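Long-range contacts in mosquitocidal toxin (Bacillus sphaericus, PDB 2CB4), which probably transfers ADP-ribose from NAD to target proteins, this chain being the catalytic ADP-ribosyltransferase domain of a larger toxin active against mosquitoes: residues A[41-46]-A[109-114]; A[123-128]-A[178-183]. The protein carries 1 engineered substitution. One frame throughout, in Å; residues are numbered along the deposited sequence.

Contact 1 of 2, residues A[41-46]-A[109-114]; sequences QLISTR and THLLNY
Ile43 and Leu111 make the apolar heart of this contact, where the end of helix 36-44 meets the start of helix 111-117: CG2 of Ile43 lies 4.1 Å from CB of Leu111, the two side chains passing at a slant. The other branch of Ile43 serves a different partner. Its CG1 lies anti to the carbonyl carbon (chi1 -66°) and reaches the backbone of Thr109, 3.8 Å from that residue's O. Leu42 adds a lighter touch, its CG 4.0 Å from Thr109 OG1, with the two side chains at about a right angle.

The polar link is indirect. One water donates to Ile43 O at 2.7 Å and accepts from Leu111 N at 3.2 Å, so it joins a backbone carbonyl of helix 36-44 to an amide in the first turn of helix 111-117. The same Leu111 N makes a weak 2.8 Å bond to Thr109 O, closing an inverse gamma turn centred on His110. That histidine is the N-cap of helix 111-117, and its backbone O receives Tyr114 N at 2.9 Å as the helix begins. Both elements belong to the catalytic domain: helix 36-44 packs on the turn leading into helix 111-117 through the branched side chains of Leu42 and Ile43.

Around the His110 ring the contact is by faces. CB of Arg46 stands over one face, while ND2 of Asn113 lies 3.2 Å above the plane on the opposite face, displaced toward the rim. Beyond its CB, Arg46 turns away from helix 111-117; Asp34 of the second subunit packs on both Arg46 and His110.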
ATOM      1  N   GLN A  41     -19.603  22.080 -27.473  1.00 47.40           N
ATOM      2  CA  GLN A  41     -18.431  22.793 -27.984  1.00 47.60           C
ATOM      3  C   GLN A  41     -17.232  21.864 -28.007  1.00 50.66           C
ATOM      4  O   GLN A  41     -16.522  21.769 -28.997  1.00 50.78           O
ATOM      5  CB  GLN A  41     -18.077  23.994 -27.092  1.00 49.35           C
ATOM      6  CG  GLN A  41     -19.168  25.029 -27.008  1.00 74.68           C
ATOM      7  CD  GLN A  41     -19.219  25.933 -28.237  1.00100.00           C
ATOM      8  OE1 GLN A  41     -19.180  25.468 -29.394  1.00 91.08           O
ATOM      9  NE2 GLN A  41     -19.327  27.239 -27.991  1.00100.00           N
ATOM     10  N   LEU A  42     -16.998  21.219 -26.873  1.00 46.90           N
ATOM     11  CA  LEU A  42     -15.901  20.277 -26.694  1.00 46.99           C
ATOM     12  C   LEU A  42     -15.867  19.234 -27.830  1.00 49.94           C
ATOM     13  O   LEU A  42     -14.820  18.939 -28.387  1.00 51.17           O
ATOM     14  CB  LEU A  42     -16.106  19.576 -25.360  1.00 47.48           C
ATOM     15  CG  LEU A  42     -14.937  19.217 -24.461  1.00 52.97           C
ATOM     16  CD1 LEU A  42     -13.855  20.249 -24.556  1.00 53.79           C
ATOM     17  CD2 LEU A  42     -15.456  19.138 -23.049  1.00 53.79           C
ATOM     18  N   ILE A  43     -17.023  18.695 -28.187  1.00 44.02           N
ATOM     19  CA  ILE A  43     -17.112  17.713 -29.262  1.00 42.65           C
ATOM     20  C   ILE A  43     -16.981  18.363 -30.656  1.00 50.26           C
ATOM     21  O   ILE A  43     -16.260  17.866 -31.512  1.00 49.40           O
ATOM     22  CB  ILE A  43     -18.483  16.957 -29.196  1.00 43.20           C
ATOM     23  CG1 ILE A  43     -18.578  16.105 -27.935  1.00 42.05           C
ATOM     24  CG2 ILE A  43     -18.745  16.168 -30.463  1.00 41.61           C
ATOM     25  CD1 ILE A  43     -19.973  15.518 -27.697  1.00 37.22           C
ATOM     26  N   SER A  44     -17.720  19.449 -30.878  1.00 50.67           N
ATOM     27  CA  SER A  44     -17.756  20.180 -32.164  1.00 51.89           C
ATOM     28  C   SER A  44     -16.424  20.724 -32.690  1.00 58.36           C
ATOM     29  O   SER A  44     -16.186  20.765 -33.899  1.00 57.64           O
ATOM     30  CB  SER A  44     -18.761  21.321 -32.081  1.00 55.19           C
ATOM     31  OG  SER A  44     -20.072  20.833 -32.308  1.00 66.12           O
ATOM     32  N   THR A  45     -15.562  21.142 -31.783  1.00 56.95           N
ATOM     33  CA  THR A  45     -14.277  21.689 -32.171  1.00 58.15           C
ATOM     34  C   THR A  45     -13.261  20.696 -32.724  1.00 64.56           C
ATOM     35  O   THR A  45     -12.265  21.099 -33.321  1.00 65.94           O
ATOM     36  CB  THR A  45     -13.673  22.544 -31.049  1.00 68.17           C
ATOM     37  OG1 THR A  45     -13.232  21.691 -29.969  1.00 69.11           O
ATOM     38  CG2 THR A  45     -14.735  23.554 -30.559  1.00 64.61           C
ATOM     39  N   ARG A  46     -13.498  19.403 -32.542  1.00 60.24           N
ATOM     40  CA  ARG A  46     -12.575  18.410 -33.091  1.00 58.95           C
ATOM     41  C   ARG A  46     -13.201  17.825 -34.362  1.00 60.25           C
ATOM     42  O   ARG A  46     -12.795  16.753 -34.847  1.00 61.00           O
ATOM     43  CB  ARG A  46     -12.232  17.311 -32.070  1.00 59.26           C
ATOM     44  CG  ARG A  46     -11.374  17.765 -30.886  1.00 69.31           C
ATOM     45  CD  ARG A  46      -9.954  18.102 -31.318  1.00 86.22           C
ATOM     46  NE  ARG A  46      -9.222  18.858 -30.296  1.00 98.21           N
ATOM     47  CZ  ARG A  46      -7.984  19.339 -30.450  1.00100.00           C
ATOM     48  NH1 ARG A  46      -7.335  19.135 -31.600  1.00 99.11           N
ATOM     49  NH2 ARG A  46      -7.396  20.010 -29.457  1.00 96.95           N
ATOM     50  N   THR A 109     -13.907  12.665 -25.536  1.00 38.12           N
ATOM     51  CA  THR A 109     -15.004  13.292 -26.287  1.00 37.57           C
ATOM     52  C   THR A 109     -14.770  13.317 -27.773  1.00 40.25           C
ATOM     53  O   THR A 109     -15.556  13.877 -28.508  1.00 40.62           O
ATOM     54  CB  THR A 109     -15.286  14.744 -25.804  1.00 42.32           C
ATOM     55  OG1 THR A 109     -14.067  15.504 -25.818  1.00 46.60           O
ATOM     56  CG2 THR A 109     -15.824  14.721 -24.386  1.00 34.84           C
ATOM     57  N   HIS A 110     -13.691  12.686 -28.217  1.00 36.26           N
ATOM     58  CA  HIS A 110     -13.379  12.647 -29.627  1.00 35.93           C
ATOM     59  C   HIS A 110     -14.289  11.714 -30.413  1.00 38.87           C
ATOM     60  O   HIS A 110     -13.980  10.545 -30.657  1.00 40.49           O
ATOM     61  CB  HIS A 110     -11.898  12.358 -29.867  1.00 37.69           C
ATOM     62  CG  HIS A 110     -11.446  12.717 -31.241  1.00 43.06           C
ATOM     63  ND1 HIS A 110     -10.172  13.185 -31.517  1.00 45.88           N
ATOM     64  CD2 HIS A 110     -12.107  12.707 -32.433  1.00 45.68           C
ATOM     65  CE1 HIS A 110     -10.064  13.423 -32.818  1.00 45.23           C
ATOM     66  NE2 HIS A 110     -11.227  13.148 -33.393  1.00 45.59           N
ATOM     67  N   LEU A 111     -15.420  12.266 -30.838  1.00 33.10           N
ATOM     68  CA  LEU A 111     -16.435  11.531 -31.572  1.00 31.96           C
ATOM     69  C   LEU A 111     -16.018  10.789 -32.825  1.00 38.22           C
ATOM     70  O   LEU A 111     -16.403   9.637 -33.019  1.00 38.90           O
ATOM     71  CB  LEU A 111     -17.668  12.407 -31.825  1.00 31.17           C
ATOM     72  CG  LEU A 111     -18.865  11.704 -32.487  1.00 34.38           C
ATOM     73  CD1 LEU A 111     -19.332  10.527 -31.636  1.00 33.15           C
ATOM     74  CD2 LEU A 111     -19.991  12.695 -32.701  1.00 34.05           C
ATOM     75  N   LEU A 112     -15.269  11.445 -33.704  1.00 36.64           N
ATOM     76  CA  LEU A 112     -14.837  10.799 -34.956  1.00 36.62           C
ATOM     77  C   LEU A 112     -13.861   9.656 -34.716  1.00 38.36           C
ATOM     78  O   LEU A 112     -13.935   8.641 -35.391  1.00 38.33           O
ATOM     79  CB  LEU A 112     -14.249  11.818 -35.944  1.00 37.03           C
ATOM     80  CG  LEU A 112     -15.307  12.554 -36.786  1.00 41.62           C
ATOM     81  CD1 LEU A 112     -14.656  13.703 -37.551  1.00 41.64           C
ATOM     82  CD2 LEU A 112     -16.065  11.612 -37.732  1.00 40.81           C
ATOM     83  N   ASN A 113     -12.994   9.794 -33.720  1.00 30.87           N
ATOM     84  CA  ASN A 113     -12.058   8.750 -33.417  1.00 32.73           C
ATOM     85  C   ASN A 113     -12.777   7.580 -32.798  1.00 40.51           C
ATOM     86  O   ASN A 113     -12.457   6.400 -33.074  1.00 40.41           O
ATOM     87  CB  ASN A 113     -10.974   9.238 -32.467  1.00 34.60           C
ATOM     88  CG  ASN A 113      -9.834   9.881 -33.182  1.00 50.93           C
ATOM     89  OD1 ASN A 113      -9.810  10.007 -34.441  1.00 46.69           O
ATOM     90  ND2 ASN A 113      -8.879  10.319 -32.424  1.00 43.71           N
ATOM     91  N   TYR A 114     -13.766   7.923 -31.971  1.00 35.66           N
ATOM     92  CA  TYR A 114     -14.549   6.902 -31.299  1.00 34.10           C
ATOM     93  C   TYR A 114     -15.226   5.982 -32.334  1.00 33.20           C
ATOM     94  O   TYR A 114     -15.091   4.775 -32.313  1.00 31.03           O
ATOM     95  CB  TYR A 114     -15.500   7.529 -30.264  1.00 35.41           C
ATOM     96  CG  TYR A 114     -16.599   6.634 -29.960  1.00 36.43           C
ATOM     97  CD1 TYR A 114     -16.391   5.552 -29.106  1.00 37.74           C
ATOM     98  CD2 TYR A 114     -17.845   6.756 -30.618  1.00 36.13           C
ATOM     99  CE1 TYR A 114     -17.393   4.615 -28.902  1.00 35.99           C
ATOM    100  CE2 TYR A 114     -18.835   5.841 -30.413  1.00 36.52           C
ATOM    101  CZ  TYR A 114     -18.583   4.752 -29.553  1.00 41.92           C
ATOM    102  OH  TYR A 114     -19.585   3.871 -29.277  1.00 40.70           O
TER
HETATM  103  O   HOH W   1     -15.169  15.403 -31.292  1.00 37.04           O

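Contact 2 of 2, residues A[123-128]-A[178-183]; sequences FVSTTR and EDQITF. Engineered in segment 178-183: Gln180 (natural residue Glu).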
ATOM      1  N   PHE A 123     -19.002   7.925 -25.030  1.00 23.03           N
ATOM      2  CA  PHE A 123     -20.118   7.562 -25.906  1.00 23.10           C
ATOM      3  C   PHE A 123     -20.552   6.097 -25.837  1.00 28.11           C
ATOM      4  O   PHE A 123     -19.733   5.174 -25.729  1.00 27.73           O
ATOM      5  CB  PHE A 123     -19.786   7.877 -27.395  1.00 25.11           C
ATOM      6  CG  PHE A 123     -19.259   9.271 -27.625  1.00 26.76           C
ATOM      7  CD1 PHE A 123     -20.110  10.375 -27.556  1.00 29.00           C
ATOM      8  CD2 PHE A 123     -17.900   9.486 -27.905  1.00 27.93           C
ATOM      9  CE1 PHE A 123     -19.597  11.670 -27.730  1.00 29.53           C
ATOM     10  CE2 PHE A 123     -17.392  10.766 -28.083  1.00 29.84           C
ATOM     11  CZ  PHE A 123     -18.243  11.860 -27.995  1.00 28.06           C
ATOM     12  N   VAL A 124     -21.864   5.882 -25.991  1.00 23.92           N
ATOM     13  CA  VAL A 124     -22.402   4.531 -26.036  1.00 21.62           C
ATOM     14  C   VAL A 124     -23.173   4.405 -27.339  1.00 27.18           C
ATOM     15  O   VAL A 124     -23.940   5.237 -27.671  1.00 25.25           O
ATOM     16  CB  VAL A 124     -23.323   4.220 -24.786  1.00 22.44           C
ATOM     17  CG1 VAL A 124     -24.159   2.957 -25.006  1.00 20.50           C
ATOM     18  CG2 VAL A 124     -22.489   4.104 -23.564  1.00 20.68           C
ATOM     19  N   SER A 125     -22.943   3.381 -28.111  1.00 29.43           N
ATOM     20  CA  SER A 125     -23.687   3.284 -29.358  1.00 30.60           C
ATOM     21  C   SER A 125     -24.943   2.456 -29.286  1.00 34.39           C
ATOM     22  O   SER A 125     -25.069   1.553 -28.484  1.00 32.02           O
ATOM     23  CB  SER A 125     -22.795   2.658 -30.453  1.00 32.54           C
ATOM     24  OG  SER A 125     -21.882   3.641 -30.885  1.00 51.61           O
ATOM     25  N   THR A 126     -25.825   2.702 -30.233  1.00 34.03           N
ATOM     26  CA  THR A 126     -27.041   1.899 -30.441  1.00 33.32           C
ATOM     27  C   THR A 126     -27.192   1.896 -31.979  1.00 33.03           C
ATOM     28  O   THR A 126     -26.559   2.642 -32.683  1.00 31.36           O
ATOM     29  CB  THR A 126     -28.284   2.456 -29.711  1.00 32.88           C
ATOM     30  OG1 THR A 126     -28.566   3.740 -30.257  1.00 38.29           O
ATOM     31  CG2 THR A 126     -27.983   2.633 -28.148  1.00 23.24           C
ATOM     32  N   THR A 127     -28.004   0.993 -32.504  1.00 27.73           N
ATOM     33  CA  THR A 127     -28.260   0.907 -33.919  1.00 27.31           C
ATOM     34  C   THR A 127     -29.791   0.898 -34.048  1.00 31.70           C
ATOM     35  O   THR A 127     -30.498   0.440 -33.165  1.00 29.38           O
ATOM     36  CB  THR A 127     -27.574  -0.348 -34.583  1.00 30.38           C
ATOM     37  OG1 THR A 127     -27.757  -0.306 -36.005  1.00 35.06           O
ATOM     38  CG2 THR A 127     -28.155  -1.660 -34.059  1.00 22.01           C
ATOM     39  N   ARG A 128     -30.300   1.421 -35.151  1.00 30.64           N
ATOM     40  CA  ARG A 128     -31.746   1.473 -35.352  1.00 29.74           C
ATOM     41  C   ARG A 128     -32.366   0.152 -35.703  1.00 31.16           C
ATOM     42  O   ARG A 128     -31.792  -0.615 -36.467  1.00 29.55           O
ATOM     43  CB  ARG A 128     -32.093   2.482 -36.454  1.00 29.14           C
ATOM     44  CG  ARG A 128     -31.481   3.875 -36.253  1.00 37.81           C
ATOM     45  CD  ARG A 128     -31.971   4.844 -37.307  1.00 38.85           C
ATOM     46  NE  ARG A 128     -33.398   5.091 -37.169  1.00 55.07           N
ATOM     47  CZ  ARG A 128     -34.224   5.387 -38.169  1.00 71.86           C
ATOM     48  NH1 ARG A 128     -33.769   5.482 -39.406  1.00 69.04           N
ATOM     49  NH2 ARG A 128     -35.516   5.587 -37.928  1.00 48.33           N
ATOM     50  N   GLU A 178     -23.802   1.046 -40.278  1.00 56.05           N
ATOM     51  CA  GLU A 178     -24.223   0.654 -38.944  1.00 53.29           C
ATOM     52  C   GLU A 178     -25.475   1.402 -38.440  1.00 57.06           C
ATOM     53  O   GLU A 178     -26.108   1.006 -37.419  1.00 55.82           O
ATOM     54  CB  GLU A 178     -23.063   0.781 -37.952  1.00 53.10           C
ATOM     55  CG  GLU A 178     -23.392   0.313 -36.549  1.00 48.84           C
ATOM     56  CD  GLU A 178     -22.224   0.441 -35.631  1.00 68.79           C
ATOM     57  OE1 GLU A 178     -21.259   1.183 -35.942  1.00 79.35           O
ATOM     58  OE2 GLU A 178     -22.265  -0.194 -34.575  1.00 53.00           O
ATOM     59  N   ASP A 179     -25.813   2.486 -39.153  1.00 51.80           N
ATOM     60  CA  ASP A 179     -26.953   3.346 -38.831  1.00 50.69           C
ATOM     61  C   ASP A 179     -27.034   3.604 -37.341  1.00 48.16           C
ATOM     62  O   ASP A 179     -28.021   3.211 -36.722  1.00 46.67           O
ATOM     63  CB  ASP A 179     -28.264   2.694 -39.247  1.00 53.82           C
ATOM     64  CG  ASP A 179     -28.304   2.331 -40.709  1.00 84.47           C
ATOM     65  OD1 ASP A 179     -27.833   3.146 -41.550  1.00 87.49           O
ATOM     66  OD2 ASP A 179     -28.824   1.231 -41.020  1.00 97.47           O
ATOM     67  N   GLN A 180     -26.023   4.264 -36.779  1.00 40.46           N
ATOM     68  CA  GLN A 180     -25.951   4.484 -35.339  1.00 38.20           C
ATOM     69  C   GLN A 180     -26.553   5.698 -34.802  1.00 39.19           C
ATOM     70  O   GLN A 180     -26.440   6.780 -35.411  1.00 40.95           O
ATOM     71  CB  GLN A 180     -24.511   4.711 -34.969  1.00 38.89           C
ATOM     72  CG  GLN A 180     -23.717   3.578 -34.550  1.00 45.16           C
ATOM     73  CD  GLN A 180     -22.409   4.062 -33.906  1.00 51.15           C
ATOM     74  OE1 GLN A 180     -22.389   4.835 -32.904  1.00 32.36           O
ATOM     75  NE2 GLN A 180     -21.294   3.653 -34.477  1.00 39.29           N
ATOM     76  N   ILE A 181     -27.015   5.581 -33.558  1.00 30.13           N
ATOM     77  CA  ILE A 181     -27.482   6.709 -32.801  1.00 27.02           C
ATOM     78  C   ILE A 181     -26.579   6.633 -31.561  1.00 30.85           C
ATOM     79  O   ILE A 181     -26.570   5.618 -30.891  1.00 31.84           O
ATOM     80  CB  ILE A 181     -28.961   6.582 -32.450  1.00 27.90           C
ATOM     81  CG1 ILE A 181     -29.781   6.181 -33.677  1.00 26.59           C
ATOM     82  CG2 ILE A 181     -29.379   7.803 -31.623  1.00 24.72           C
ATOM     83  CD1 ILE A 181     -29.684   7.275 -34.961  1.00 22.96           C
ATOM     84  N   THR A 182     -25.747   7.651 -31.339  1.00 25.75           N
ATOM     85  CA  THR A 182     -24.776   7.672 -30.244  1.00 24.96           C
ATOM     86  C   THR A 182     -25.260   8.485 -29.050  1.00 32.81           C
ATOM     87  O   THR A 182     -25.907   9.539 -29.246  1.00 33.58           O
ATOM     88  CB  THR A 182     -23.436   8.273 -30.738  1.00 30.53           C
ATOM     89  OG1 THR A 182     -22.939   7.491 -31.825  1.00 32.65           O
ATOM     90  CG2 THR A 182     -22.397   8.337 -29.639  1.00 19.52           C
ATOM     91  N   PHE A 183     -24.945   7.989 -27.827  1.00 27.71           N
ATOM     92  CA  PHE A 183     -25.354   8.635 -26.589  1.00 24.99           C
ATOM     93  C   PHE A 183     -24.184   9.049 -25.740  1.00 31.50           C
ATOM     94  O   PHE A 183     -23.561   8.223 -25.090  1.00 31.51           O
ATOM     95  CB  PHE A 183     -26.304   7.739 -25.794  1.00 24.86           C
ATOM     96  CG  PHE A 183     -27.629   7.518 -26.472  1.00 25.14           C
ATOM     97  CD1 PHE A 183     -28.770   8.231 -26.075  1.00 26.03           C
ATOM     98  CD2 PHE A 183     -27.734   6.627 -27.525  1.00 25.95           C
ATOM     99  CE1 PHE A 183     -29.981   8.045 -26.722  1.00 26.10           C
ATOM    100  CE2 PHE A 183     -28.953   6.425 -28.179  1.00 27.73           C
ATOM    101  CZ  PHE A 183     -30.079   7.146 -27.788  1.00 25.01           C
TER
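The Phe183 ring meets Thr126 edge-on: Thr126 OG1 lies in the ring plane, 3.4 Å from CE2. Phe123 instead takes a methyl obliquely, Thr182 CG2 standing 3.5 Å from its CB and close to the ring atoms CG and CD1, and the ring also meets Tyr114. The amide of Gln180, an engineered replacement for glutamate, gives its NE2 to Glu178 OE1 at 2.9 Å, arriving 64° out of the carboxylate plane. Gln180 OE1 faces Ser125 OG, at a modelled separation too short to be trusted.

The strands run antiparallel, with Val124–Phe183 and Thr126–Ile181 as hydrogen-bonded pairs. Phe183 N reaches Val124 O at 2.9 Å in the carbonyl plane, while Val124 N meets Phe183 O at 3.0 Å from above it. Ser125-Thr126-Thr127 and Glu178 to residue 180 (Glu-X-Glu in the natural sequence) are consistent with the Ser-Thr-Ser strand motif and the Glu-X-Glu of the ARTT loop in arginine-type ADP-ribosyltransferases. Arg80, which bonds to Ser125 O, probably supplies the family's arginine.

Threonine hydroxyls supplement the ladder. With its OG1 between backbone N and carbonyl carbon (chi1 63°), Thr126 bonds to Ile181 O at 2.8 Å; its own N adds a weak 3.1 Å bond to that oxygen. Thr127 OG1 reaches Glu178 O at 2.5 Å, tying the strand to the loop before residue 180. Arg128 crosses Ile181 at a slant, its CG and CD meeting CG1 and CD1, and its NH2 bonds to Glu75 O.

The two contacts follow each other along the chain, their centres 15 Å apart. Contact 1 is peripheral and partly buried, close to a second subunit, and joins helix 36-44 to helix 111-117 with sparse apolar touches and a bridging water. Contact 2 is buried near the middle of the chain and pairs two strands of the mixed sheet through direct backbone and hydroxyl bonds. They meet where helix 111-117 leads on to strand 123-131: Phe123 packs its CE2 3.7 Å from Leu111 CA, and Tyr114 OH lies 2.8 Å from Ser125 OG, a probable hydrogen bond between helix 111-117 and strand 123-131.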